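Local atomic coordinates of Abbfa_003403 (Acinetobacter baumannii, PDB entry 4ZXH), a protein that probably activates an amino acid, loads it onto its carrier domain, condenses it with an acyl partner and releases the product, as a four-domain nonribosomal peptide synthetase. Residues A520-A525 with N602-V607; D482-I487 with E614-G619; D496-A499 with H505-S508. All blocks are in the same frame, centred on the assembly; numbering follows the deposited sequence.

Overall arrangement
All three contacts lie in the adenylation region, far from the centre of the long chain. Contact 2 is the buried one: two phenylalanines and a leucine join the start of helix 483-494 to the loop before strand 621-627. Contact 1 is at the surface, where a tyrosine near the end of helix 509-525 lies against an earlier part of that same loop. The two meet through Ala520 and Leu616, their centres about 17 Å apart. Contact 3, partly buried, is a hairpin held by backbone polar groups rather than by rings. Its strand 507-508 leads straight into helix 509-525, whose later turns carry contact 1.

Contact 1 (A520-A525 with N602-V607)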
loop_
_atom_site.group_PDB
_atom_site.type_symbol
_atom_site.label_atom_id
_atom_site.label_comp_id
_atom_site.label_asym_id
_atom_site.label_seq_id
_atom_site.Cartn_x
_atom_site.Cartn_y
_atom_site.Cartn_z
ATOM N N ALA A 520 35.859 1.099 47.866
ATOM C CA ALA A 520 35.923 2.532 48.101
ATOM C C ALA A 520 37.279 2.882 48.700
ATOM O O ALA A 520 37.944 3.826 48.272
ATOM C CB ALA A 520 34.795 2.977 49.010
ATOM N N GLU A 521 37.701 2.091 49.678
ATOM C CA GLU A 521 38.955 2.353 50.366
ATOM C C GLU A 521 40.158 2.085 49.465
ATOM O O GLU A 521 41.132 2.824 49.507
ATOM C CB GLU A 521 39.043 1.524 51.648
ATOM C CG GLU A 521 40.323 1.724 52.454
ATOM C CD GLU A 521 40.591 3.174 52.870
ATOM O OE1 GLU A 521 39.654 4.010 52.858
ATOM O OE2 GLU A 521 41.756 3.472 53.219
ATOM N N TYR A 522 40.092 1.051 48.639
ATOM C CA TYR A 522 41.155 0.810 47.673
ATOM C C TYR A 522 41.364 2.038 46.776
ATOM O O TYR A 522 42.502 2.467 46.539
ATOM C CB TYR A 522 40.824 -0.411 46.833
ATOM C CG TYR A 522 41.967 -0.965 46.002
ATOM C CD1 TYR A 522 43.145 -1.372 46.599
ATOM C CD2 TYR A 522 41.837 -1.147 44.622
ATOM C CE1 TYR A 522 44.181 -1.908 45.859
ATOM C CE2 TYR A 522 42.878 -1.685 43.867
ATOM C CZ TYR A 522 44.046 -2.063 44.501
ATOM O OH TYR A 522 45.095 -2.598 43.786
ATOM N N LEU A 523 40.259 2.616 46.299
ATOM C CA LEU A 523 40.331 3.762 45.405
ATOM C C LEU A 523 40.860 5.013 46.137
ATOM O O LEU A 523 41.737 5.715 45.631
ATOM C CB LEU A 523 38.957 4.032 44.786
ATOM C CG LEU A 523 38.405 2.990 43.804
ATOM C CD1 LEU A 523 36.929 3.246 43.462
ATOM C CD2 LEU A 523 39.237 2.970 42.534
ATOM N N ARG A 524 40.334 5.293 47.322
ATOM C CA ARG A 524 40.799 6.432 48.088
ATOM C C ARG A 524 42.298 6.295 48.368
ATOM O O ARG A 524 43.075 7.254 48.230
ATOM C CB ARG A 524 40.023 6.550 49.402
ATOM C CG ARG A 524 40.268 7.871 50.148
ATOM C CD ARG A 524 39.983 7.727 51.614
ATOM N NE ARG A 524 40.891 6.750 52.199
ATOM C CZ ARG A 524 42.058 7.068 52.754
ATOM N NH1 ARG A 524 42.438 8.341 52.818
ATOM N NH2 ARG A 524 42.838 6.122 53.257
ATOM N N ALA A 525 42.696 5.084 48.742
ATOM C CA ALA A 525 44.060 4.835 49.188
ATOM C C ALA A 525 45.050 4.951 48.034
ATOM O O ALA A 525 46.254 5.032 48.256
ATOM C CB ALA A 525 44.162 3.465 49.839
ATOM N N ASN A 602 40.728 -6.964 42.117
ATOM C CA ASN A 602 40.907 -8.142 42.957
ATOM C C ASN A 602 41.863 -7.863 44.111
ATOM O O ASN A 602 41.868 -8.589 45.103
ATOM C CB ASN A 602 41.418 -9.321 42.128
ATOM C CG ASN A 602 40.417 -9.780 41.073
ATOM O OD1 ASN A 602 39.218 -9.902 41.344
ATOM N ND2 ASN A 602 40.910 -10.022 39.853
ATOM N N GLN A 603 42.671 -6.812 43.970
ATOM C CA GLN A 603 43.668 -6.440 44.972
ATOM C C GLN A 603 43.042 -5.616 46.065
ATOM O O GLN A 603 43.643 -5.393 47.113
ATOM C CB GLN A 603 44.816 -5.653 44.344
ATOM C CG GLN A 603 45.729 -6.495 43.500
ATOM C CD GLN A 603 45.966 -7.847 44.126
ATOM O OE1 GLN A 603 45.387 -8.849 43.696
ATOM N NE2 GLN A 603 46.794 -7.884 45.171
ATOM N N ALA A 604 41.834 -5.143 45.804
ATOM C CA ALA A 604 41.085 -4.397 46.801
ATOM C C ALA A 604 40.804 -5.298 47.983
ATOM O O ALA A 604 40.305 -6.411 47.815
ATOM C CB ALA A 604 39.784 -3.862 46.212
ATOM N N GLY A 605 41.130 -4.836 49.182
ATOM C CA GLY A 605 40.808 -5.608 50.363
ATOM C C GLY A 605 39.307 -5.836 50.495
ATOM O O GLY A 605 38.502 -5.499 49.613
ATOM N N VAL A 606 38.924 -6.457 51.598
ATOM C CA VAL A 606 37.548 -6.363 52.043
ATOM C C VAL A 606 37.661 -5.659 53.395
ATOM O O VAL A 606 38.613 -5.873 54.159
ATOM C CB VAL A 606 36.831 -7.740 52.103
ATOM C CG1 VAL A 606 35.594 -7.673 52.961
ATOM C CG2 VAL A 606 36.457 -8.202 50.695
ATOM N N VAL A 607 36.722 -4.759 53.640
ATOM C CA VAL A 607 36.801 -3.840 54.754
ATOM C C VAL A 607 35.438 -3.801 55.408
ATOM O O VAL A 607 34.430 -3.753 54.712
ATOM C CB VAL A 607 37.210 -2.432 54.282
ATOM C CG1 VAL A 607 37.065 -1.425 55.395
ATOM C CG2 VAL A 607 38.631 -2.442 53.755
#
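The phenol ring of Tyr522 lays one face against the backbone of Gln603 and Ala604. Ala604 CA stands 3.6 Å above the ring plane and Gln603 C 3.9 Å above it, both displaced toward the rim, so the main chain runs across the ring and does not point into its centre. At the outer end, Tyr522 OH reaches the side chain of Gln603 at CB, 3.1 Å away. The two side chains run alongside each other in the same direction, and the Gln603 amide stands nearly upright to the ring, the planes 77° apart. At the base of the ring, Ala604 CB comes within 3.6 Å of Tyr522 CG. The methyl of Ala604 is small enough to let its backbone come this close to the aromatic face. Tyr522 suits the helix surface because its long flat ring can span two residues of an irregular loop while its hydroxyl end lies beside the exposed Gln603. Swinging CG to the side of its own carbonyl carbon (chi1 -167°) sends the ring off the helix toward the loop. The ring also meets His526 edge-to-face, and Leu599 of strand 598-600 touches it as well.

A second flat group, the guanidinium of Arg524, is occupied within the helix. It grips Glu521 side-on, NE reaching OE1 at 3.1 Å and NH2 reaching OE2 at 2.9 Å, with the carboxylate carbon at the guanidinium edge. Arg524 stays clear of 602-607, and Glu521, its carboxylate turned away toward Arg524, adds only loose cover. The chemistry across the contact is therefore dispersion and shape matching between an aromatic face and a peptide backbone, while the opposite charges of Glu521 and Arg524 probably balance each other along the helix.

Contact 2 (D482-I487 with E614-G619); sequences DLFAMI and ETLAFG
Phe484, on the first turn of helix 483-494, and Phe618, in the loop before strand 621-627, form the tight part of this contact. Their rings are inclined by 29°, with centroids 4.7 Å apart, and are offset, with little of one lying over the other. What fills the offset is an edge atom and a methylene: Phe618 CE1 sits over the Phe484 face, 3.4 Å from Phe484 CG, while Phe484 CB lies over the face of Phe618 in a CH-pi contact, 3.8 Å from the ring centroid. With CG anti to the backbone nitrogen (chi1 -164°), the Phe484 ring leans from the helix toward the loop, and its far edge meets Leu616, Phe484 CE2 to Leu616 CB at 3.8 Å. Leu483 CD2 comes more loosely to the edge of the Phe618 ring. Large apolar residues suit this place, since Trp552 and Ala553 of helix 543-553 pack around the same group, and His641 also meets the Phe618 ring.

The solvent side is quite different. Ala617 turns its methyl away from the helix, Thr615 is exposed, and Glu614 is poorly ordered. Polar Asp482 fits the exposed N-cap of the helix: its OD1 accepts from Ala485 N at 3.1 Å in a nearly straight bond (171°), the donor lying above the carboxylate plane. An N-capped helix start whose first-turn aromatic is buried against a loop here joins helix 483-494 to the chain entering strand 621-627, which leads to the glycine-rich phosphate-binding loop typical of ANL enzymes.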
loop_
_atom_site.group_PDB
_atom_site.type_symbol
_atom_site.label_atom_id
_atom_site.label_comp_id
_atom_site.label_asym_id
_atom_site.label_seq_id
_atom_site.Cartn_x
_atom_site.Cartn_y
_atom_site.Cartn_z
ATOM N N ASP A 482 18.010 9.949 48.836
ATOM C CA ASP A 482 19.368 9.473 49.052
ATOM C C ASP A 482 19.484 7.998 48.685
ATOM O O ASP A 482 19.167 7.121 49.484
ATOM C CB ASP A 482 19.763 9.697 50.511
ATOM C CG ASP A 482 21.186 9.317 50.798
ATOM O OD1 ASP A 482 21.786 8.608 49.962
ATOM O OD2 ASP A 482 21.709 9.733 51.870
ATOM N N LEU A 483 19.974 7.735 47.480
ATOM C CA LEU A 483 20.116 6.374 46.998
ATOM C C LEU A 483 20.998 5.522 47.904
ATOM O O LEU A 483 20.660 4.376 48.190
ATOM C CB LEU A 483 20.670 6.379 45.579
ATOM C CG LEU A 483 20.967 5.017 44.963
ATOM C CD1 LEU A 483 19.741 4.132 45.015
ATOM C CD2 LEU A 483 21.405 5.206 43.527
ATOM N N PHE A 484 22.111 6.084 48.367
ATOM C CA PHE A 484 23.082 5.324 49.159
ATOM C C PHE A 484 22.474 4.841 50.468
ATOM O O PHE A 484 22.638 3.688 50.858
ATOM C CB PHE A 484 24.318 6.177 49.454
ATOM C CG PHE A 484 25.513 5.384 49.912
ATOM C CD1 PHE A 484 25.721 4.089 49.462
ATOM C CD2 PHE A 484 26.441 5.944 50.781
ATOM C CE1 PHE A 484 26.837 3.365 49.868
ATOM C CE2 PHE A 484 27.557 5.233 51.190
ATOM C CZ PHE A 484 27.757 3.941 50.732
ATOM N N ALA A 485 21.777 5.743 51.144
ATOM C CA ALA A 485 21.150 5.436 52.421
ATOM C C ALA A 485 20.154 4.291 52.273
ATOM O O ALA A 485 20.076 3.416 53.128
ATOM C CB ALA A 485 20.469 6.668 52.984
ATOM N N MET A 486 19.409 4.297 51.173
ATOM C CA MET A 486 18.450 3.243 50.883
ATOM C C MET A 486 19.124 1.878 50.780
ATOM O O MET A 486 18.615 0.885 51.304
ATOM C CB MET A 486 17.704 3.538 49.587
ATOM C CG MET A 486 16.793 4.746 49.627
ATOM S SD MET A 486 15.752 4.788 48.149
ATOM C CE MET A 486 14.683 3.387 48.476
ATOM N N ILE A 487 20.266 1.833 50.099
ATOM C CA ILE A 487 20.990 0.583 49.913
ATOM C C ILE A 487 21.676 0.142 51.198
ATOM O O ILE A 487 21.682 -1.045 51.530
ATOM C CB ILE A 487 22.018 0.691 48.775
ATOM C CG1 ILE A 487 21.285 0.897 47.449
ATOM C CG2 ILE A 487 22.844 -0.573 48.678
ATOM C CD1 ILE A 487 22.170 0.832 46.243
ATOM N N GLU A 614 31.993 6.687 57.674
ATOM C CA GLU A 614 32.149 8.128 57.877
ATOM C C GLU A 614 32.790 8.765 56.633
ATOM O O GLU A 614 32.507 9.911 56.283
ATOM C CB GLU A 614 32.983 8.412 59.139
ATOM N N THR A 615 33.641 7.993 55.969
ATOM C CA THR A 615 34.285 8.400 54.725
ATOM C C THR A 615 33.304 8.498 53.544
ATOM O O THR A 615 33.414 9.395 52.711
ATOM C CB THR A 615 35.418 7.397 54.349
ATOM O OG1 THR A 615 36.330 7.271 55.443
ATOM C CG2 THR A 615 36.173 7.837 53.097
ATOM N N LEU A 616 32.344 7.578 53.482
ATOM C CA LEU A 616 31.607 7.326 52.245
ATOM C C LEU A 616 30.408 8.246 52.034
ATOM O O LEU A 616 29.531 8.379 52.895
ATOM C CB LEU A 616 31.139 5.875 52.198
ATOM C CG LEU A 616 32.147 4.844 52.710
ATOM C CD1 LEU A 616 31.541 3.459 52.643
ATOM C CD2 LEU A 616 33.483 4.887 51.958
ATOM N N ALA A 617 30.393 8.865 50.859
ATOM C CA ALA A 617 29.335 9.766 50.430
ATOM C C ALA A 617 29.431 9.913 48.933
ATOM O O ALA A 617 30.522 10.109 48.412
ATOM C CB ALA A 617 29.465 11.117 51.093
ATOM N N PHE A 618 28.306 9.833 48.235
ATOM C CA PHE A 618 28.322 10.020 46.789
ATOM C C PHE A 618 28.792 11.431 46.429
ATOM O O PHE A 618 28.724 12.340 47.253
ATOM C CB PHE A 618 26.943 9.744 46.190
ATOM C CG PHE A 618 26.551 8.285 46.200
ATOM C CD1 PHE A 618 27.333 7.338 46.844
ATOM C CD2 PHE A 618 25.405 7.859 45.551
ATOM C CE1 PHE A 618 26.973 5.988 46.853
ATOM C CE2 PHE A 618 25.039 6.507 45.552
ATOM C CZ PHE A 618 25.828 5.571 46.206
ATOM N N GLY A 619 29.315 11.599 45.217
ATOM C CA GLY A 619 29.666 12.915 44.694
ATOM C C GLY A 619 28.487 13.473 43.907
ATOM O O GLY A 619 27.378 12.926 43.983
#

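Contact 3 (D496-A499 with H505-S508); sequences DNHA and HTVS
A short beta hairpin, strands 498-501 and 507-508, brings His498 opposite Ser508 as an antiparallel non-hydrogen-bonded pair with diverging side chains. The backbone bond next to it holds the strands together: Ala499 N donates to Val507 O over 3.0 Å. On the other side of the pair, Ser508 CA comes 3.2 Å from Asn497 O, a CA-H...O contact. Alanine suits position 499 because its methyl fits close beside the facing strand, CB lying 3.5 Å from Val507 O.

Side chains add packing but no hydrogen bond between the two segments. Thr506 CG2 approaches the imidazole of His498 obliquely, 3.4 Å from ND1; the threonine methyl stands anti to its own nitrogen, beside the carbonyl carbon, which brings it toward the ring. Both residues are near the surface, where a polar ring and a branched polar residue are well tolerated. Ser508 is packed more closely: its CB lies 3.5 Å from the carbonyl oxygens of both Asp496 and Asn497. Its small hydroxyl, held between the backbone nitrogen and the carbonyl carbon (chi1 70°), caps a backbone N of helix 509-525, and Ser508 N is hydrogen-bonded to the Glu511 carboxylate, consistent with a capping box. The carboxylate of Asp496 is drawn to Arg510 on that helix in a salt bridge. The hairpin thus belongs to the margin of the mixed sheet of the adenylation domain, strand 507-508 outermost and 498-501 bonding inward to strand 687-690, with the strand passing directly into a capped helix.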
loop_
_atom_site.group_PDB
_atom_site.type_symbol
_atom_site.label_atom_id
_atom_site.label_comp_id
_atom_site.label_asym_id
_atom_site.label_seq_id
_atom_site.Cartn_x
_atom_site.Cartn_y
_atom_site.Cartn_z
ATOM N N ASP A 496 22.322 -11.660 55.869
ATOM C CA ASP A 496 23.003 -12.753 55.173
ATOM C C ASP A 496 22.192 -13.333 54.008
ATOM O O ASP A 496 22.621 -14.283 53.345
ATOM C CB ASP A 496 23.375 -13.850 56.175
ATOM C CG ASP A 496 24.590 -13.470 57.019
ATOM O OD1 ASP A 496 25.475 -12.756 56.489
ATOM O OD2 ASP A 496 24.658 -13.864 58.206
ATOM N N ASN A 497 21.029 -12.744 53.746
ATOM C CA ASN A 497 20.256 -13.086 52.558
ATOM C C ASN A 497 21.016 -12.786 51.276
ATOM O O ASN A 497 21.941 -11.961 51.268
ATOM C CB ASN A 497 18.932 -12.326 52.544
ATOM C CG ASN A 497 17.882 -12.964 53.424
ATOM O OD1 ASN A 497 17.415 -12.350 54.383
ATOM N ND2 ASN A 497 17.479 -14.188 53.086
ATOM N N HIS A 498 20.608 -13.450 50.195
ATOM C CA HIS A 498 21.240 -13.273 48.889
ATOM C C HIS A 498 21.032 -11.872 48.320
ATOM O O HIS A 498 19.973 -11.274 48.480
ATOM C CB HIS A 498 20.709 -14.300 47.887
ATOM C CG HIS A 498 20.847 -15.721 48.336
ATOM N ND1 HIS A 498 21.973 -16.196 48.973
ATOM C CD2 HIS A 498 20.010 -16.777 48.207
ATOM C CE1 HIS A 498 21.817 -17.481 49.235
ATOM N NE2 HIS A 498 20.636 -17.857 48.781
ATOM N N ALA A 499 22.056 -11.369 47.639
ATOM C CA ALA A 499 22.005 -10.073 46.987
ATOM C C ALA A 499 22.444 -10.187 45.521
ATOM O O ALA A 499 21.797 -9.641 44.629
ATOM C CB ALA A 499 22.879 -9.082 47.726
ATOM N N HIS A 505 29.540 -17.877 42.208
ATOM C CA HIS A 505 29.010 -18.138 43.541
ATOM C C HIS A 505 28.361 -16.889 44.156
ATOM O O HIS A 505 28.737 -15.756 43.840
ATOM C CB HIS A 505 30.113 -18.674 44.465
ATOM C CG HIS A 505 29.651 -18.946 45.867
ATOM N ND1 HIS A 505 28.658 -19.858 46.162
ATOM C CD2 HIS A 505 30.036 -18.415 47.054
ATOM C CE1 HIS A 505 28.457 -19.881 47.468
ATOM N NE2 HIS A 505 29.281 -19.016 48.032
ATOM N N THR A 506 27.410 -17.126 45.062
ATOM C CA THR A 506 26.495 -16.115 45.604
ATOM C C THR A 506 27.090 -15.168 46.648
ATOM O O THR A 506 27.815 -15.591 47.545
ATOM C CB THR A 506 25.274 -16.805 46.251
ATOM O OG1 THR A 506 24.848 -17.894 45.424
ATOM C CG2 THR A 506 24.132 -15.823 46.427
ATOM N N VAL A 507 26.747 -13.886 46.530
ATOM C CA VAL A 507 27.166 -12.848 47.472
ATOM C C VAL A 507 26.011 -12.376 48.343
ATOM O O VAL A 507 25.005 -11.921 47.819
ATOM C CB VAL A 507 27.725 -11.604 46.748
ATOM C CG1 VAL A 507 28.082 -10.525 47.749
ATOM C CG2 VAL A 507 28.917 -11.963 45.894
ATOM N N SER A 508 26.152 -12.457 49.663
ATOM C CA SER A 508 25.108 -11.956 50.554
ATOM C C SER A 508 25.120 -10.422 50.652
ATOM O O SER A 508 26.077 -9.775 50.229
ATOM C CB SER A 508 25.271 -12.555 51.947
ATOM O OG SER A 508 26.419 -12.028 52.581
#